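Side-chain contacts in protelomerase (PDB 4F43), which generates and protects the hairpin ends of the linear chromosome of Agrobacterium tumefaciens, probably by cutting DNA strands and rejoining them as hairpins: residues A[215-220]-A[224-229]; A[268-273]-A[281-286]; A[289-294]-A[302-307]. The protein carries 1 engineered substitution. One frame throughout, in Å; residues are numbered along the deposited sequence.

The three contacts follow one another along the chain; none nests in or crosses another. Interaction 1 comes first and closes the first turn of helix 220-225, just after helix 206-217, and takes in the turn that follows. Interaction 2 then closes the loop between helix 263-276 and helix 283-291. Interaction 3 starts near the end of that second helix and closes the loop leading to strand 307-308, beside the DNA. Interactions 2 and 3 share helix 283-291 and touch, with centres about 8 Å apart; Lys283 packs on Met305. Interaction 1 stands apart, its nearest atoms about 15 Å from interaction 2. All lie in the telomere resolvase catalytic domain.

Interaction 1. Residues A[215-220]-A[224-229]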
loop_
_atom_site.group_PDB
_atom_site.type_symbol
_atom_site.label_atom_id
_atom_site.label_comp_id
_atom_site.label_asym_id
_atom_site.label_seq_id
_atom_site.Cartn_x
_atom_site.Cartn_y
_atom_site.Cartn_z
ATOM N N ARG A 215 -14.998 7.514 15.879
ATOM C CA ARG A 215 -15.213 8.901 15.485
ATOM C C ARG A 215 -14.869 9.104 14.014
ATOM O O ARG A 215 -15.553 9.840 13.302
ATOM C CB ARG A 215 -14.370 9.839 16.349
ATOM C CG ARG A 215 -14.793 9.896 17.806
ATOM C CD ARG A 215 -13.773 10.658 18.632
ATOM N NE ARG A 215 -13.548 12.002 18.109
ATOM C CZ ARG A 215 -12.401 12.664 18.228
ATOM N NH1 ARG A 215 -11.371 12.104 18.844
ATOM N NH2 ARG A 215 -12.285 13.885 17.723
ATOM N N LEU A 216 -13.801 8.448 13.572
ATOM C CA LEU A 216 -13.339 8.542 12.191
ATOM C C LEU A 216 -14.401 8.072 11.206
ATOM O O LEU A 216 -14.635 8.709 10.179
ATOM C CB LEU A 216 -12.069 7.708 12.002
ATOM C CG LEU A 216 -11.622 7.461 10.557
ATOM C CD1 LEU A 216 -10.951 8.694 9.968
ATOM C CD2 LEU A 216 -10.708 6.248 10.473
ATOM N N ARG A 217 -15.043 6.954 11.529
ATOM C CA ARG A 217 -16.016 6.345 10.627
ATOM C C ARG A 217 -17.306 7.147 10.471
ATOM O O ARG A 217 -17.849 7.251 9.371
ATOM C CB ARG A 217 -16.333 4.917 11.075
ATOM C CG ARG A 217 -15.372 3.884 10.520
ATOM C CD ARG A 217 -15.575 3.719 9.023
ATOM N NE ARG A 217 -14.346 3.338 8.334
ATOM C CZ ARG A 217 -13.544 4.195 7.711
ATOM N NH1 ARG A 217 -13.843 5.487 7.687
ATOM N NH2 ARG A 217 -12.445 3.762 7.109
ATOM N N GLU A 218 -17.790 7.717 11.568
ATOM C CA GLU A 218 -19.086 8.391 11.567
ATOM C C GLU A 218 -19.019 9.839 11.087
ATOM O O GLU A 218 -20.027 10.546 11.085
ATOM C CB GLU A 218 -19.725 8.311 12.954
ATOM C CG GLU A 218 -20.024 6.890 13.393
ATOM C CD GLU A 218 -20.603 6.818 14.789
ATOM O OE1 GLU A 218 -20.755 7.880 15.428
ATOM O OE2 GLU A 218 -20.907 5.697 15.248
ATOM N N SER A 219 -17.833 10.274 10.676
ATOM C CA SER A 219 -17.668 11.614 10.124
ATOM C C SER A 219 -18.124 11.647 8.668
ATOM O O SER A 219 -18.338 10.603 8.054
ATOM C CB SER A 219 -16.213 12.071 10.241
ATOM O OG SER A 219 -15.340 11.177 9.572
ATOM N N GLY A 220 -18.270 12.850 8.122
ATOM C CA GLY A 220 -18.704 13.018 6.747
ATOM C C GLY A 220 -17.670 12.533 5.751
ATOM O O GLY A 220 -17.964 11.711 4.879
ATOM N N LEU A 224 -17.437 9.431 3.145
ATOM C CA LEU A 224 -16.985 9.671 1.781
ATOM C C LEU A 224 -15.808 8.760 1.430
ATOM O O LEU A 224 -15.571 8.455 0.262
ATOM C CB LEU A 224 -16.599 11.143 1.606
ATOM C CG LEU A 224 -16.108 11.601 0.229
ATOM C CD1 LEU A 224 -17.115 11.244 -0.852
ATOM C CD2 LEU A 224 -15.831 13.097 0.233
ATOM N N TRP A 225 -15.082 8.320 2.454
ATOM C CA TRP A 225 -13.901 7.479 2.269
ATOM C C TRP A 225 -14.220 5.985 2.261
ATOM O O TRP A 225 -13.504 5.197 1.646
ATOM C CB TRP A 225 -12.873 7.768 3.363
ATOM C CG TRP A 225 -11.933 8.883 3.042
ATOM C CD1 TRP A 225 -11.531 9.292 1.803
ATOM C CD2 TRP A 225 -11.273 9.740 3.981
ATOM N NE1 TRP A 225 -10.660 10.349 1.913
ATOM C CE2 TRP A 225 -10.485 10.644 3.240
ATOM C CE3 TRP A 225 -11.272 9.829 5.376
ATOM C CZ2 TRP A 225 -9.703 11.625 3.849
ATOM C CZ3 TRP A 225 -10.497 10.803 5.979
ATOM C CH2 TRP A 225 -9.723 11.688 5.216
ATOM N N HIS A 226 -15.290 5.602 2.948
ATOM C CA HIS A 226 -15.626 4.190 3.113
ATOM C C HIS A 226 -16.035 3.519 1.803
ATOM O O HIS A 226 -16.934 3.990 1.107
ATOM C CB HIS A 226 -16.738 4.023 4.149
ATOM C CG HIS A 226 -16.924 2.611 4.613
ATOM N ND1 HIS A 226 -16.010 1.967 5.418
ATOM C CD2 HIS A 226 -17.918 1.720 4.385
ATOM C CE1 HIS A 226 -16.433 0.740 5.667
ATOM N NE2 HIS A 226 -17.588 0.565 5.051
ATOM N N GLY A 227 -15.368 2.415 1.479
ATOM C CA GLY A 227 -15.697 1.637 0.297
ATOM C C GLY A 227 -15.094 2.197 -0.976
ATOM O O GLY A 227 -15.376 1.717 -2.074
ATOM N N MET A 228 -14.256 3.217 -0.824
ATOM C CA MET A 228 -13.639 3.885 -1.963
ATOM C C MET A 228 -12.641 2.981 -2.673
ATOM O O MET A 228 -12.083 2.063 -2.073
ATOM C CB MET A 228 -12.931 5.160 -1.504
ATOM C CG MET A 228 -13.283 6.394 -2.308
ATOM S SD MET A 228 -12.411 7.854 -1.712
ATOM C CE MET A 228 -13.139 9.124 -2.742
ATOM N N SER A 229 -12.420 3.247 -3.956
ATOM C CA SER A 229 -11.411 2.526 -4.717
ATOM C C SER A 229 -10.056 3.194 -4.521
ATOM O O SER A 229 -9.978 4.312 -4.012
ATOM C CB SER A 229 -11.780 2.483 -6.202
ATOM O OG SER A 229 -11.815 3.786 -6.756
#
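Arg217 and His226 make the side-chain part of this contact. Arg217 NE lies 3.6 Å from His226 ND1. The histidine nitrogen sits over one face of the guanidinium, and the two planes are 61° apart. The side chains cross at about a right angle. The arginine chain bends about CB-CG (chi2 -70°), which brings NE over to the ring. His226 reaches in with CG opposite the backbone N (chi1 -167°).

The backbone link is a helical bond from Leu224 N to Gly220 O, 2.9 Å. It belongs to the first turn of helix 220-225. Leu224 CB packs against the same carbonyl oxygen.

Ser219 is the N-cap of this helix. Its OG donates to Leu216 O at 2.6 Å, back in the preceding helix, and also makes a weak bond to Gly222 N. One hydroxyl thus ties the two helix ends together. A type II turn from Trp225 to Met228 follows; Met228 SD lies in the indole plane, at its edge.

The contact is at the surface. Leu216 packs on Ile143 and Leu147 of helix 140-151. Trp225 bonds Thr237 of helix 230-248 and meets Phe159 of helix 155-161 edge-to-face.

Interaction 2. Residues A[268-273]-A[281-286]; sequences YAEVAY and VTKNSY
Lys283 lies across one face of the Tyr273 ring. Its CG stands 3.5 Å from the ring centroid, 10° off the normal, a CH-pi contact. The side chains cross at about a right angle. Further along, CE runs above the CD2-CE2 side of the ring, and a bend at the last torsion (chi4 -60°) turns NZ toward Glu270.

Tyr286 meets the same ring from another direction. Its CD2 comes in the ring plane, at the edge, 3.8 Å from Tyr273 CD1. Tyr273 is therefore held over a face by aliphatic carbon and at an edge by a second aromatic. Tyr286 CE2 also packs on the backbone, 3.6 Å from Tyr273 CA.

The polar end is looser. Lys283 NZ and Glu270 OE1 form a salt bridge at 3.3 Å, weak as a hydrogen bond. Glu270 points its CB away from the other helix but folds back at chi2 (81°) to reach the lysine. Water 1 makes a second link. It donates to Glu270 O at 2.6 Å and accepts from Lys283 NZ at 3.3 Å.

Thr282 sits behind Lys283 as N-cap of helix 283-291, and its OG1 takes a weak capping bond from Ser285 N. Asn284 is tied to Ser301, while Ala272 and Tyr286 both rest on Pro201. Phe287 extends the packing onto Ala269, Glu270 and Tyr273. The whole is a helix-loop-helix pairing within the telomere resolvase catalytic domain, the start of one helix packed on the C-terminal half of the other.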
loop_
_atom_site.group_PDB
_atom_site.type_symbol
_atom_site.label_atom_id
_atom_site.label_comp_id
_atom_site.label_asym_id
_atom_site.label_seq_id
_atom_site.Cartn_x
_atom_site.Cartn_y
_atom_site.Cartn_z
ATOM N N TYR A 268 6.023 1.197 13.453
ATOM C CA TYR A 268 5.068 0.369 14.177
ATOM C C TYR A 268 5.622 -1.039 14.365
ATOM O O TYR A 268 5.597 -1.589 15.473
ATOM C CB TYR A 268 3.735 0.330 13.426
ATOM C CG TYR A 268 2.780 -0.743 13.891
ATOM C CD1 TYR A 268 2.131 -0.642 15.114
ATOM C CD2 TYR A 268 2.513 -1.849 13.095
ATOM C CE1 TYR A 268 1.252 -1.620 15.536
ATOM C CE2 TYR A 268 1.634 -2.827 13.507
ATOM C CZ TYR A 268 1.010 -2.711 14.727
ATOM O OH TYR A 268 0.136 -3.690 15.136
ATOM N N ALA A 269 6.136 -1.609 13.277
ATOM C CA ALA A 269 6.752 -2.932 13.318
ATOM C C ALA A 269 7.905 -2.990 14.318
ATOM O O ALA A 269 7.922 -3.836 15.220
ATOM C CB ALA A 269 7.229 -3.336 11.933
ATOM N N GLU A 270 8.855 -2.074 14.156
ATOM C CA GLU A 270 10.046 -2.029 14.998
ATOM C C GLU A 270 9.704 -1.894 16.481
ATOM O O GLU A 270 10.223 -2.636 17.319
ATOM C CB GLU A 270 10.945 -0.868 14.568
ATOM C CG GLU A 270 12.373 -0.956 15.077
ATOM C CD GLU A 270 13.236 -1.872 14.230
ATOM O OE1 GLU A 270 12.710 -2.465 13.265
ATOM O OE2 GLU A 270 14.444 -1.995 14.523
ATOM N N VAL A 271 8.826 -0.946 16.797
ATOM C CA VAL A 271 8.454 -0.674 18.182
ATOM C C VAL A 271 7.662 -1.821 18.810
ATOM O O VAL A 271 7.965 -2.252 19.925
ATOM C CB VAL A 271 7.659 0.642 18.310
ATOM C CG1 VAL A 271 7.105 0.798 19.718
ATOM C CG2 VAL A 271 8.537 1.828 17.945
ATOM N N ALA A 272 6.657 -2.321 18.096
ATOM C CA ALA A 272 5.840 -3.405 18.634
ATOM C C ALA A 272 6.643 -4.694 18.783
ATOM O O ALA A 272 6.345 -5.516 19.651
ATOM C CB ALA A 272 4.607 -3.629 17.789
ATOM N N TYR A 273 7.656 -4.873 17.940
ATOM C CA TYR A 273 8.592 -5.972 18.148
ATOM C C TYR A 273 9.427 -5.699 19.391
ATOM O O TYR A 273 9.709 -6.603 20.176
ATOM C CB TYR A 273 9.510 -6.171 16.940
ATOM C CG TYR A 273 10.594 -7.196 17.191
ATOM C CD1 TYR A 273 10.339 -8.553 17.043
ATOM C CD2 TYR A 273 11.869 -6.807 17.586
ATOM C CE1 TYR A 273 11.324 -9.495 17.280
ATOM C CE2 TYR A 273 12.858 -7.739 17.823
ATOM C CZ TYR A 273 12.582 -9.081 17.668
ATOM O OH TYR A 273 13.568 -10.013 17.902
ATOM N N VAL A 281 10.169 -16.550 19.053
ATOM C CA VAL A 281 9.936 -16.185 17.661
ATOM C C VAL A 281 11.030 -15.259 17.138
ATOM O O VAL A 281 11.682 -14.554 17.909
ATOM C CB VAL A 281 8.563 -15.509 17.476
ATOM C CG1 VAL A 281 7.444 -16.471 17.838
ATOM C CG2 VAL A 281 8.477 -14.246 18.316
ATOM N N THR A 282 11.233 -15.270 15.825
ATOM C CA THR A 282 12.216 -14.395 15.199
ATOM C C THR A 282 11.562 -13.087 14.778
ATOM O O THR A 282 10.343 -12.940 14.856
ATOM C CB THR A 282 12.865 -15.054 13.970
ATOM O OG1 THR A 282 11.866 -15.291 12.970
ATOM C CG2 THR A 282 13.517 -16.372 14.356
ATOM N N LYS A 283 12.379 -12.140 14.332
ATOM C CA LYS A 283 11.886 -10.831 13.920
ATOM C C LYS A 283 11.015 -10.948 12.674
ATOM O O LYS A 283 9.946 -10.341 12.594
ATOM C CB LYS A 283 13.059 -9.884 13.653
ATOM C CG LYS A 283 12.876 -8.484 14.207
ATOM C CD LYS A 283 14.120 -7.642 13.977
ATOM C CE LYS A 283 14.083 -6.358 14.787
ATOM N NZ LYS A 283 12.913 -5.513 14.434
ATOM N N ASN A 284 11.478 -11.737 11.709
ATOM C CA ASN A 284 10.739 -11.956 10.471
ATOM C C ASN A 284 9.369 -12.576 10.725
ATOM O O ASN A 284 8.379 -12.203 10.094
ATOM C CB ASN A 284 11.543 -12.844 9.515
ATOM C CG ASN A 284 12.930 -12.295 9.232
ATOM O OD1 ASN A 284 13.913 -12.722 9.836
ATOM N ND2 ASN A 284 13.013 -11.344 8.310
ATOM N N SER A 285 9.322 -13.516 11.663
ATOM C CA SER A 285 8.084 -14.214 11.982
ATOM C C SER A 285 7.065 -13.273 12.619
ATOM O O SER A 285 5.894 -13.267 12.238
ATOM C CB SER A 285 8.357 -15.402 12.903
ATOM O OG SER A 285 7.194 -16.197 13.061
ATOM N N TYR A 286 7.519 -12.483 13.586
ATOM C CA TYR A 286 6.649 -11.539 14.274
ATOM C C TYR A 286 6.155 -10.471 13.306
ATOM O O TYR A 286 4.979 -10.098 13.327
ATOM C CB TYR A 286 7.377 -10.898 15.455
ATOM C CG TYR A 286 6.472 -10.090 16.354
ATOM C CD1 TYR A 286 5.516 -10.712 17.146
ATOM C CD2 TYR A 286 6.576 -8.708 16.415
ATOM C CE1 TYR A 286 4.685 -9.979 17.971
ATOM C CE2 TYR A 286 5.750 -7.967 17.238
ATOM C CZ TYR A 286 4.807 -8.608 18.012
ATOM O OH TYR A 286 3.980 -7.876 18.833
HETATM O O HOH W 1 12.623 -3.679 17.122
#

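Interaction 3. Residues A[289-294]-A[302-307]; sequences AILGHN and LSYMTY. With nucleotides of chain B.
Tyr304 OH is gripped from several sides, and one link leads across the contact to His293. The hydroxyl bonds Tyr262 OH. Water 2 lies 2.5 Å from Tyr304 OH and 3.0 Å from His293 NE2, bridging the two residues. O3' of DA13 of chain B is 2.9 Å from Tyr304 OH. The site faces the DNA backbone in the telomere resolvase catalytic domain. Its make-up is consistent with the active site of these enzymes, which resemble tyrosine recombinases and attack DNA through a tyrosine hydroxyl.

The His293 and Tyr304 rings also touch directly. Tyr304 CE2 lies near the imidazole plane, at its edge, 3.8 Å from His293 NE2. The ring planes are 35° apart, so the pair is oblique. Water 2 lies in the imidazole plane as well.

Leu291 supports the tyrosine ring from one face. Its CD1 stands over the centre, 3.5 Å from the centroid and 10° off the normal, a CH-pi contact. The leucine and tyrosine side chains run past each other in opposite directions. Phe287 and His266 also pack against Tyr304.

Helix 283-291 ends here. Gly292, with positive phi, leaves helical geometry and turns the chain toward the DNA. Gln183 bonds Leu291 O at this end.

Two residues after Gly292, Asn294 holds the DNA beyond the turn. Its backbone N donates to OP2 of DC15 of chain B at 2.8 Å. Its side chain reaches a base, with ND2 making a weak bond of 3.3 Å to N7 of DA16 of chain B.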
loop_
_atom_site.group_PDB
_atom_site.type_symbol
_atom_site.label_atom_id
_atom_site.label_comp_id
_atom_site.label_asym_id
_atom_site.label_seq_id
_atom_site.Cartn_x
_atom_site.Cartn_y
_atom_site.Cartn_z
ATOM N N ALA A 289 3.582 -11.894 11.152
ATOM C CA ALA A 289 2.376 -12.147 11.932
ATOM C C ALA A 289 1.541 -10.885 12.126
ATOM O O ALA A 289 0.327 -10.896 11.917
ATOM C CB ALA A 289 2.738 -12.753 13.281
ATOM N N ILE A 290 2.196 -9.800 12.522
ATOM C CA ILE A 290 1.494 -8.561 12.839
ATOM C C ILE A 290 1.136 -7.746 11.598
ATOM O O ILE A 290 0.192 -6.957 11.619
ATOM C CB ILE A 290 2.314 -7.695 13.811
ATOM C CG1 ILE A 290 3.628 -7.261 13.153
ATOM C CG2 ILE A 290 2.565 -8.454 15.109
ATOM C CD1 ILE A 290 4.679 -6.773 14.124
ATOM N N LEU A 291 1.887 -7.938 10.517
ATOM C CA LEU A 291 1.631 -7.203 9.283
ATOM C C LEU A 291 0.668 -7.952 8.364
ATOM O O LEU A 291 0.168 -7.394 7.388
ATOM C CB LEU A 291 2.942 -6.904 8.550
ATOM C CG LEU A 291 3.928 -5.971 9.259
ATOM C CD1 LEU A 291 5.214 -5.845 8.459
ATOM C CD2 LEU A 291 3.307 -4.604 9.488
ATOM N N GLY A 292 0.415 -9.217 8.682
ATOM C CA GLY A 292 -0.513 -10.026 7.914
ATOM C C GLY A 292 -0.018 -10.308 6.509
ATOM O O GLY A 292 -0.393 -9.622 5.557
ATOM N N HIS A 293 0.828 -11.324 6.379
ATOM C CA HIS A 293 1.402 -11.679 5.088
ATOM C C HIS A 293 0.930 -13.046 4.615
ATOM O O HIS A 293 0.173 -13.730 5.306
ATOM C CB HIS A 293 2.931 -11.661 5.158
ATOM C CG HIS A 293 3.517 -10.289 5.257
ATOM N ND1 HIS A 293 4.812 -10.060 5.673
ATOM C CD2 HIS A 293 2.987 -9.071 4.992
ATOM C CE1 HIS A 293 5.053 -8.763 5.661
ATOM N NE2 HIS A 293 3.963 -8.138 5.252
ATOM N N ASN A 294 1.384 -13.432 3.428
ATOM C CA ASN A 294 1.099 -14.747 2.870
ATOM C C ASN A 294 1.601 -15.846 3.803
ATOM O O ASN A 294 2.568 -15.646 4.538
ATOM C CB ASN A 294 1.755 -14.879 1.492
ATOM C CG ASN A 294 1.406 -16.179 0.798
ATOM O OD1 ASN A 294 0.317 -16.722 0.983
ATOM N ND2 ASN A 294 2.334 -16.689 -0.005
ATOM N N LEU A 302 11.416 -8.406 5.102
ATOM C CA LEU A 302 12.736 -7.824 4.877
ATOM C C LEU A 302 12.640 -6.371 4.425
ATOM O O LEU A 302 13.568 -5.587 4.627
ATOM C CB LEU A 302 13.513 -8.640 3.841
ATOM C CG LEU A 302 13.792 -10.106 4.178
ATOM C CD1 LEU A 302 14.518 -10.784 3.029
ATOM C CD2 LEU A 302 14.597 -10.215 5.464
ATOM N N SER A 303 11.515 -6.019 3.811
ATOM C CA SER A 303 11.304 -4.665 3.312
ATOM C C SER A 303 10.872 -3.709 4.424
ATOM O O SER A 303 10.827 -2.496 4.221
ATOM C CB SER A 303 10.259 -4.665 2.193
ATOM O OG SER A 303 10.659 -5.494 1.113
ATOM N N TYR A 304 10.557 -4.255 5.596
ATOM C CA TYR A 304 10.062 -3.437 6.703
ATOM C C TYR A 304 11.128 -3.154 7.757
ATOM O O TYR A 304 10.852 -2.512 8.770
ATOM C CB TYR A 304 8.843 -4.093 7.354
ATOM C CG TYR A 304 7.602 -4.062 6.494
ATOM C CD1 TYR A 304 6.721 -2.991 6.555
ATOM C CD2 TYR A 304 7.312 -5.103 5.621
ATOM C CE1 TYR A 304 5.586 -2.955 5.769
ATOM C CE2 TYR A 304 6.179 -5.078 4.831
ATOM C CZ TYR A 304 5.319 -4.002 4.909
ATOM O OH TYR A 304 4.190 -3.976 4.122
ATOM N N MET A 305 12.342 -3.636 7.518
ATOM C CA MET A 305 13.427 -3.452 8.473
ATOM C C MET A 305 14.459 -2.458 7.942
ATOM O O MET A 305 15.389 -2.828 7.229
ATOM C CB MET A 305 14.079 -4.796 8.801
ATOM C CG MET A 305 13.080 -5.938 8.910
ATOM S SD MET A 305 13.657 -7.339 9.885
ATOM C CE MET A 305 15.151 -7.787 9.012
ATOM N N THR A 306 14.275 -1.190 8.296
ATOM C CA THR A 306 15.143 -0.121 7.817
ATOM C C THR A 306 15.512 0.857 8.930
ATOM O O THR A 306 16.394 1.700 8.759
ATOM C CB THR A 306 14.476 0.664 6.680
ATOM O OG1 THR A 306 15.285 1.796 6.341
ATOM C CG2 THR A 306 13.104 1.147 7.112
ATOM N N TYR A 307 14.830 0.747 10.065
ATOM C CA TYR A 307 15.091 1.620 11.205
ATOM C C TYR A 307 15.804 0.872 12.323
ATOM O O TYR A 307 15.741 -0.354 12.403
ATOM C CB TYR A 307 13.785 2.202 11.750
ATOM C CG TYR A 307 13.069 3.136 10.805
ATOM C CD1 TYR A 307 13.775 3.970 9.946
ATOM C CD2 TYR A 307 11.681 3.185 10.776
ATOM C CE1 TYR A 307 13.116 4.826 9.082
ATOM C CE2 TYR A 307 11.015 4.035 9.918
ATOM C CZ TYR A 307 11.736 4.855 9.073
ATOM O OH TYR A 307 11.077 5.704 8.215
ATOM P P DC B 15 0.688 -11.008 0.814
ATOM O OP1 DC B 15 -0.616 -10.941 1.511
ATOM O OP2 DC B 15 1.888 -11.466 1.550
ATOM O "O5'" DC B 15 0.529 -11.927 -0.487
ATOM C "C5'" DC B 15 -0.532 -11.668 -1.400
ATOM C "C4'" DC B 15 -0.301 -12.334 -2.746
ATOM O "O4'" DC B 15 0.890 -11.787 -3.369
ATOM C "C3'" DC B 15 -0.092 -13.847 -2.711
ATOM O "O3'" DC B 15 -0.740 -14.449 -3.829
ATOM C "C2'" DC B 15 1.423 -13.965 -2.833
ATOM C "C1'" DC B 15 1.657 -12.867 -3.854
ATOM N N1 DC B 15 3.073 -12.453 -3.986
ATOM C C2 DC B 15 3.556 -12.090 -5.247
ATOM O O2 DC B 15 2.789 -12.121 -6.219
ATOM N N3 DC B 15 4.854 -11.713 -5.366
ATOM C C4 DC B 15 5.643 -11.695 -4.290
ATOM N N4 DC B 15 6.915 -11.316 -4.455
ATOM C C5 DC B 15 5.163 -12.065 -2.997
ATOM C C6 DC B 15 3.883 -12.436 -2.887
ATOM P P DA B 13 8.680 -0.268 0.824
ATOM O OP1 DA B 13 8.270 0.549 1.989
ATOM O OP2 DA B 13 10.076 -0.737 0.705
ATOM O "O5'" DA B 13 7.725 -1.547 0.746
ATOM C "C5'" DA B 13 6.322 -1.373 0.607
ATOM C "C4'" DA B 13 5.624 -2.717 0.525
ATOM O "O4'" DA B 13 5.384 -3.051 -0.865
ATOM C "C3'" DA B 13 6.411 -3.886 1.106
ATOM O "O3'" DA B 13 5.518 -4.802 1.725
ATOM C "C2'" DA B 13 7.068 -4.501 -0.124
ATOM C "C1'" DA B 13 5.966 -4.306 -1.157
ATOM N N9 DA B 13 6.432 -4.278 -2.539
ATOM C C8 DA B 13 7.672 -3.937 -2.999
ATOM N N7 DA B 13 7.787 -4.010 -4.305
ATOM C C5 DA B 13 6.536 -4.427 -4.729
ATOM C C6 DA B 13 5.995 -4.695 -6.003
ATOM N N6 DA B 13 6.675 -4.584 -7.150
ATOM N N1 DA B 13 4.708 -5.092 -6.056
ATOM C C2 DA B 13 4.011 -5.213 -4.923
ATOM N N3 DA B 13 4.408 -4.988 -3.674
ATOM C C4 DA B 13 5.690 -4.595 -3.649
ATOM P P DA B 16 -0.611 -16.031 -4.084
ATOM O OP1 DA B 16 -1.797 -16.465 -4.853
ATOM O OP2 DA B 16 -0.302 -16.679 -2.790
ATOM O "O5'" DA B 16 0.687 -16.160 -5.015
ATOM C "C5'" DA B 16 0.608 -15.892 -6.414
ATOM C "C4'" DA B 16 1.985 -15.657 -7.012
ATOM O "O4'" DA B 16 2.871 -15.145 -5.982
ATOM C "C3'" DA B 16 2.680 -16.899 -7.566
ATOM O "O3'" DA B 16 3.528 -16.542 -8.659
ATOM C "C2'" DA B 16 3.505 -17.346 -6.367
ATOM C "C1'" DA B 16 4.004 -15.987 -5.900
ATOM N N9 DA B 16 4.519 -15.958 -4.535
ATOM C C8 DA B 16 3.883 -16.376 -3.401
ATOM N N7 DA B 16 4.596 -16.222 -2.311
ATOM C C5 DA B 16 5.780 -15.665 -2.762
ATOM C C6 DA B 16 6.956 -15.260 -2.101
ATOM N N6 DA B 16 7.132 -15.363 -0.780
ATOM N N1 DA B 16 7.949 -14.742 -2.851
ATOM C C2 DA B 16 7.772 -14.640 -4.174
ATOM N N3 DA B 16 6.716 -14.985 -4.907
ATOM C C4 DA B 16 5.747 -15.495 -4.132
HETATM O O HOH W 2 2.427 -5.681 4.667
#